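Local coordinates for nicotinamide riboside transporter PnuC (Neisseria mucosa ATCC 25996, PDB 4QTN), which probably carries nicotinamide riboside, a vitamin B3 form and NAD precursor, across the bacterial inner membrane and assembles as a homotrimer, at residues G113-A125 with I226-Q238. Numbering follows the deposited sequence.
Sequences GETAETEEVKAKA and INWTKLVKRHSGQ. With BOG (octyl beta-D-glucopyranoside), chain J.
Arg234 reaches between two glutamates of the same loop, Glu114 and Glu120, and holds each by a different nitrogen, making a small salt-bridge network. Both bonds are weak: Arg234 NE to Glu114 OE1 spans 3.4 Å, and Arg234 NH1 to Glu120 OE1 spans 3.5 Å. A bend at chi3 (76°) turns the guanidinium so that one face is packed against the Gly113-Glu114 peptide, with Glu114 N over its centre. Glu120 instead meets the guanidinium at its edge, its carboxylate plane turned 83° from it, while the same carboxylate also packs on Leu231 CD1.

Further along, Ala123 points its methyl into the helix, where Ala123 CB sits 3.6 Å from Val232 CG2 and also touches Leu231 CB. The same methyl also meets the Trp228 ring, with Ala123 CB 3.7 Å from Trp228 CE3, and Val121 CG1 lies against the ring's CZ2 and CH2. Leu231 CD2 lies over one face of that indole. The contact fastens the cytoplasmic loop between helices 85-107 and 128-147 to the cytoplasmic end of the last transmembrane helix, 208-234. Trp228 is a second-shell residue of the substrate site: its side chain is about 8 Å from the bound nicotinamide riboside, its NE1 bonds to Val57 O, and its ring packs edge-to-face with Trp182, both pocket residues.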
loop_
_atom_site.group_PDB
_atom_site.type_symbol
_atom_site.label_atom_id
_atom_site.label_comp_id
_atom_site.label_asym_id
_atom_site.label_seq_id
_atom_site.Cartn_x
_atom_site.Cartn_y
_atom_site.Cartn_z
ATOM N N GLY C 113 8.308 -29.376 -8.553
ATOM C CA GLY C 113 8.468 -27.976 -8.966
ATOM C C GLY C 113 9.670 -27.828 -9.860
ATOM O O GLY C 113 10.649 -28.553 -9.708
ATOM N N GLU C 114 9.609 -26.868 -10.784
ATOM C CA GLU C 114 10.323 -26.983 -12.074
ATOM C C GLU C 114 11.835 -27.200 -12.034
ATOM O O GLU C 114 12.375 -27.842 -12.916
ATOM C CB GLU C 114 9.959 -25.837 -13.021
ATOM C CG GLU C 114 9.065 -26.267 -14.183
ATOM C CD GLU C 114 8.430 -25.094 -14.901
ATOM O OE1 GLU C 114 7.402 -24.581 -14.406
ATOM O OE2 GLU C 114 8.950 -24.697 -15.965
ATOM N N THR C 115 12.502 -26.657 -11.016
ATOM C CA THR C 115 13.936 -26.919 -10.778
ATOM C C THR C 115 14.135 -28.299 -10.152
ATOM O O THR C 115 15.183 -28.940 -10.325
ATOM C CB THR C 115 14.556 -25.864 -9.827
ATOM O OG1 THR C 115 13.674 -25.634 -8.710
ATOM C CG2 THR C 115 14.812 -24.538 -10.568
ATOM N N ALA C 116 13.124 -28.745 -9.416
ATOM C CA ALA C 116 13.226 -29.944 -8.597
ATOM C C ALA C 116 14.352 -29.841 -7.563
ATOM O O ALA C 116 15.034 -30.799 -7.317
ATOM C CB ALA C 116 13.397 -31.190 -9.475
ATOM N N GLU C 117 14.539 -28.659 -6.977
ATOM C CA GLU C 117 15.532 -28.473 -5.903
ATOM C C GLU C 117 14.850 -28.453 -4.535
ATOM O O GLU C 117 15.515 -28.310 -3.495
ATOM C CB GLU C 117 16.297 -27.164 -6.081
ATOM C CG GLU C 117 17.179 -27.071 -7.305
ATOM C CD GLU C 117 17.896 -25.726 -7.392
ATOM O OE1 GLU C 117 17.441 -24.756 -6.733
ATOM O OE2 GLU C 117 18.912 -25.636 -8.119
ATOM N N THR C 118 13.520 -28.540 -4.551
ATOM C CA THR C 118 12.711 -28.550 -3.336
ATOM C C THR C 118 11.328 -29.177 -3.629
ATOM O O THR C 118 11.079 -29.660 -4.734
ATOM C CB THR C 118 12.567 -27.125 -2.737
ATOM O OG1 THR C 118 12.150 -27.215 -1.368
ATOM C CG2 THR C 118 11.557 -26.258 -3.556
ATOM N N GLU C 119 10.456 -29.193 -2.635
ATOM C CA GLU C 119 9.130 -29.719 -2.818
ATOM C C GLU C 119 8.112 -28.641 -2.488
ATOM O O GLU C 119 8.232 -27.989 -1.462
ATOM C CB GLU C 119 8.933 -30.960 -1.949
ATOM C CG GLU C 119 9.884 -32.120 -2.297
ATOM C CD GLU C 119 10.843 -32.503 -1.150
ATOM O OE1 GLU C 119 10.353 -32.802 -0.031
ATOM O OE2 GLU C 119 12.087 -32.545 -1.382
ATOM N N GLU C 120 7.179 -28.389 -3.418
ATOM C CA GLU C 120 6.061 -27.431 -3.199
ATOM C C GLU C 120 4.733 -28.157 -3.042
ATOM O O GLU C 120 4.436 -29.083 -3.799
ATOM C CB GLU C 120 5.950 -26.385 -4.342
ATOM C CG GLU C 120 6.730 -26.717 -5.615
ATOM C CD GLU C 120 6.037 -26.261 -6.909
ATOM O OE1 GLU C 120 4.958 -26.794 -7.221
ATOM O OE2 GLU C 120 6.609 -25.415 -7.649
ATOM N N VAL C 121 3.938 -27.718 -2.058
ATOM C CA VAL C 121 2.557 -28.205 -1.835
ATOM C C VAL C 121 1.682 -28.008 -3.077
ATOM O O VAL C 121 1.939 -27.109 -3.893
ATOM C CB VAL C 121 1.900 -27.487 -0.620
ATOM C CG1 VAL C 121 1.313 -26.143 -1.029
ATOM C CG2 VAL C 121 0.848 -28.365 0.034
ATOM N N LYS C 122 0.671 -28.864 -3.232
ATOM C CA LYS C 122 -0.217 -28.794 -4.384
ATOM C C LYS C 122 -1.368 -27.853 -4.084
ATOM O O LYS C 122 -2.156 -28.102 -3.210
ATOM C CB LYS C 122 -0.719 -30.192 -4.770
ATOM C CG LYS C 122 0.316 -31.035 -5.531
ATOM C CD LYS C 122 -0.250 -32.381 -6.004
ATOM C CE LYS C 122 -0.270 -33.424 -4.885
ATOM N NZ LYS C 122 -1.126 -34.610 -5.204
ATOM N N ALA C 123 -1.411 -26.733 -4.788
ATOM C CA ALA C 123 -2.344 -25.661 -4.460
ATOM C C ALA C 123 -3.650 -25.833 -5.216
ATOM O O ALA C 123 -3.640 -26.218 -6.375
ATOM C CB ALA C 123 -1.719 -24.310 -4.771
ATOM N N LYS C 124 -4.771 -25.567 -4.541
ATOM C CA LYS C 124 -6.107 -25.710 -5.143
ATOM C C LYS C 124 -6.817 -24.361 -5.200
ATOM O O LYS C 124 -6.475 -23.445 -4.455
ATOM C CB LYS C 124 -6.968 -26.727 -4.359
ATOM C CG LYS C 124 -6.373 -28.120 -4.278
ATOM C CD LYS C 124 -7.354 -29.141 -3.714
ATOM C CE LYS C 124 -7.630 -28.915 -2.228
ATOM N NZ LYS C 124 -8.310 -30.087 -1.606
ATOM N N ALA C 125 -7.817 -24.256 -6.080
ATOM C CA ALA C 125 -8.575 -23.017 -6.259
ATOM C C ALA C 125 -10.064 -23.246 -6.051
ATOM O O ALA C 125 -10.685 -23.983 -6.807
ATOM C CB ALA C 125 -8.327 -22.440 -7.644
ATOM N N ILE C 226 0.122 -13.912 -5.684
ATOM C CA ILE C 226 0.776 -14.114 -7.005
ATOM C C ILE C 226 1.382 -15.528 -7.199
ATOM O O ILE C 226 1.042 -16.217 -8.167
ATOM C CB ILE C 226 1.836 -13.056 -7.301
ATOM C CG1 ILE C 226 1.183 -11.768 -7.737
ATOM C CG2 ILE C 226 2.726 -13.515 -8.420
ATOM C CD1 ILE C 226 1.824 -10.546 -7.128
ATOM N N ASN C 227 2.242 -15.955 -6.267
ATOM C CA ASN C 227 2.964 -17.227 -6.391
ATOM C C ASN C 227 2.088 -18.428 -6.287
ATOM O O ASN C 227 2.264 -19.395 -7.037
ATOM C CB ASN C 227 4.041 -17.347 -5.335
ATOM C CG ASN C 227 5.051 -18.436 -5.663
ATOM O OD1 ASN C 227 5.806 -18.330 -6.650
ATOM N ND2 ASN C 227 5.081 -19.491 -4.840
ATOM N N TRP C 228 1.193 -18.415 -5.300
ATOM C CA TRP C 228 0.161 -19.448 -5.187
ATOM C C TRP C 228 -0.733 -19.569 -6.426
ATOM O O TRP C 228 -1.167 -20.666 -6.763
ATOM C CB TRP C 228 -0.666 -19.274 -3.915
ATOM C CG TRP C 228 -0.095 -20.012 -2.818
ATOM C CD1 TRP C 228 1.144 -19.854 -2.297
ATOM C CD2 TRP C 228 -0.699 -21.092 -2.105
ATOM N NE1 TRP C 228 1.361 -20.763 -1.287
ATOM C CE2 TRP C 228 0.242 -21.536 -1.147
ATOM C CE3 TRP C 228 -1.948 -21.716 -2.162
ATOM C CZ2 TRP C 228 -0.028 -22.580 -0.257
ATOM C CZ3 TRP C 228 -2.212 -22.768 -1.278
ATOM C CH2 TRP C 228 -1.256 -23.184 -0.344
ATOM N N THR C 229 -0.976 -18.469 -7.133
ATOM C CA THR C 229 -1.592 -18.600 -8.442
ATOM C C THR C 229 -0.737 -19.442 -9.395
ATOM O O THR C 229 -1.225 -20.422 -9.969
ATOM C CB THR C 229 -1.955 -17.257 -9.067
ATOM O OG1 THR C 229 -2.994 -16.670 -8.302
ATOM C CG2 THR C 229 -2.470 -17.457 -10.468
ATOM N N LYS C 230 0.536 -19.073 -9.549
ATOM C CA LYS C 230 1.461 -19.852 -10.386
ATOM C C LYS C 230 1.425 -21.338 -9.980
ATOM O O LYS C 230 1.524 -22.232 -10.828
ATOM C CB LYS C 230 2.897 -19.280 -10.318
ATOM C CG LYS C 230 3.077 -17.961 -11.089
ATOM C CD LYS C 230 4.080 -17.000 -10.407
ATOM C CE LYS C 230 5.507 -17.130 -10.951
ATOM N NZ LYS C 230 5.891 -16.028 -11.888
ATOM N N LEU C 231 1.206 -21.574 -8.696
ATOM C CA LEU C 231 1.244 -22.895 -8.108
ATOM C C LEU C 231 -0.021 -23.666 -8.475
ATOM O O LEU C 231 0.034 -24.833 -8.860
ATOM C CB LEU C 231 1.311 -22.732 -6.599
ATOM C CG LEU C 231 2.247 -23.442 -5.627
ATOM C CD1 LEU C 231 3.613 -23.767 -6.203
ATOM C CD2 LEU C 231 2.373 -22.529 -4.421
ATOM N N VAL C 232 -1.167 -23.010 -8.337
ATOM C CA VAL C 232 -2.448 -23.620 -8.687
ATOM C C VAL C 232 -2.473 -24.080 -10.144
ATOM O O VAL C 232 -3.071 -25.089 -10.453
ATOM C CB VAL C 232 -3.646 -22.665 -8.398
ATOM C CG1 VAL C 232 -4.806 -22.938 -9.341
ATOM C CG2 VAL C 232 -4.096 -22.795 -6.950
ATOM N N LYS C 233 -1.817 -23.334 -11.034
ATOM C CA LYS C 233 -1.704 -23.762 -12.416
ATOM C C LYS C 233 -0.801 -24.963 -12.571
ATOM O O LYS C 233 -1.121 -25.867 -13.307
ATOM C CB LYS C 233 -1.226 -22.630 -13.317
ATOM C CG LYS C 233 -2.343 -21.914 -14.060
ATOM C CD LYS C 233 -1.833 -20.660 -14.775
ATOM C CE LYS C 233 -2.782 -19.471 -14.591
ATOM N NZ LYS C 233 -2.098 -18.293 -13.966
ATOM N N ARG C 234 0.326 -24.989 -11.869
ATOM C CA ARG C 234 1.265 -26.105 -12.021
ATOM C C ARG C 234 0.559 -27.444 -11.786
ATOM O O ARG C 234 1.076 -28.496 -12.163
ATOM C CB ARG C 234 2.505 -25.959 -11.098
ATOM C CG ARG C 234 3.471 -24.816 -11.465
ATOM C CD ARG C 234 4.913 -25.123 -11.043
ATOM N NE ARG C 234 5.529 -26.084 -11.969
ATOM C CZ ARG C 234 5.734 -27.372 -11.692
ATOM N NH1 ARG C 234 5.428 -27.849 -10.487
ATOM N NH2 ARG C 234 6.261 -28.182 -12.618
ATOM N N HIS C 235 -0.648 -27.394 -11.220
ATOM C CA HIS C 235 -1.359 -28.618 -10.835
ATOM C C HIS C 235 -2.861 -28.600 -11.145
ATOM O O HIS C 235 -3.699 -28.551 -10.237
ATOM C CB HIS C 235 -1.080 -28.903 -9.381
ATOM C CG HIS C 235 0.349 -28.682 -9.016
ATOM N ND1 HIS C 235 0.780 -28.528 -7.719
ATOM C CD2 HIS C 235 1.451 -28.564 -9.795
ATOM C CE1 HIS C 235 2.090 -28.344 -7.714
ATOM N NE2 HIS C 235 2.518 -28.356 -8.963
ATOM N N SER C 236 -3.186 -28.658 -12.443
ATOM C CA SER C 236 -4.522 -28.320 -12.932
ATOM C C SER C 236 -4.724 -28.678 -14.402
ATOM O O SER C 236 -3.869 -29.314 -15.042
ATOM C CB SER C 236 -4.799 -26.821 -12.746
ATOM O OG SER C 236 -4.550 -26.405 -11.421
ATOM N N GLY C 237 -5.829 -28.171 -14.947
ATOM C CA GLY C 237 -6.383 -28.616 -16.219
ATOM C C GLY C 237 -5.468 -28.713 -17.422
ATOM O O GLY C 237 -5.536 -29.686 -18.173
ATOM N N GLN C 238 -4.645 -27.694 -17.640
ATOM C CA GLN C 238 -3.733 -27.704 -18.782
ATOM C C GLN C 238 -4.509 -27.544 -20.092
ATOM O O GLN C 238 -4.414 -28.383 -20.996
ATOM C CB GLN C 238 -2.913 -29.014 -18.801
ATOM C CG GLN C 238 -1.427 -28.855 -18.501
ATOM C CD GLN C 238 -1.144 -28.347 -17.090
ATOM O OE1 GLN C 238 -1.520 -28.977 -16.087
ATOM N NE2 GLN C 238 -0.457 -27.213 -17.007
HETATM C C1 BOG J . 20.039 -19.859 -4.122
HETATM O O1 BOG J . 19.609 -18.796 -3.346
HETATM C C2 BOG J . 18.845 -20.490 -4.825
HETATM O O2 BOG J . 17.875 -21.036 -3.852
HETATM C C3 BOG J . 19.282 -21.598 -5.716
HETATM O O3 BOG J . 18.093 -22.175 -6.343
HETATM C C4 BOG J . 20.249 -21.147 -6.763
HETATM O O4 BOG J . 20.798 -22.295 -7.437
HETATM C C5 BOG J . 21.399 -20.256 -6.239
HETATM O O5 BOG J . 21.054 -19.343 -5.100
HETATM C C6 BOG J . 21.859 -19.413 -7.375
HETATM O O6 BOG J . 23.221 -19.035 -7.196
HETATM C "C1'" BOG J . 19.535 -19.068 -1.922
HETATM C "C2'" BOG J . 18.548 -18.036 -1.288
HETATM C "C3'" BOG J . 18.508 -18.202 0.211
HETATM C "C4'" BOG J . 17.654 -17.040 0.808
HETATM C "C5'" BOG J . 17.520 -17.197 2.353
HETATM C "C6'" BOG J . 16.758 -18.505 2.686
HETATM C "C7'" BOG J . 17.492 -19.290 3.802
HETATM C "C8'" BOG J . 16.854 -18.996 5.205
#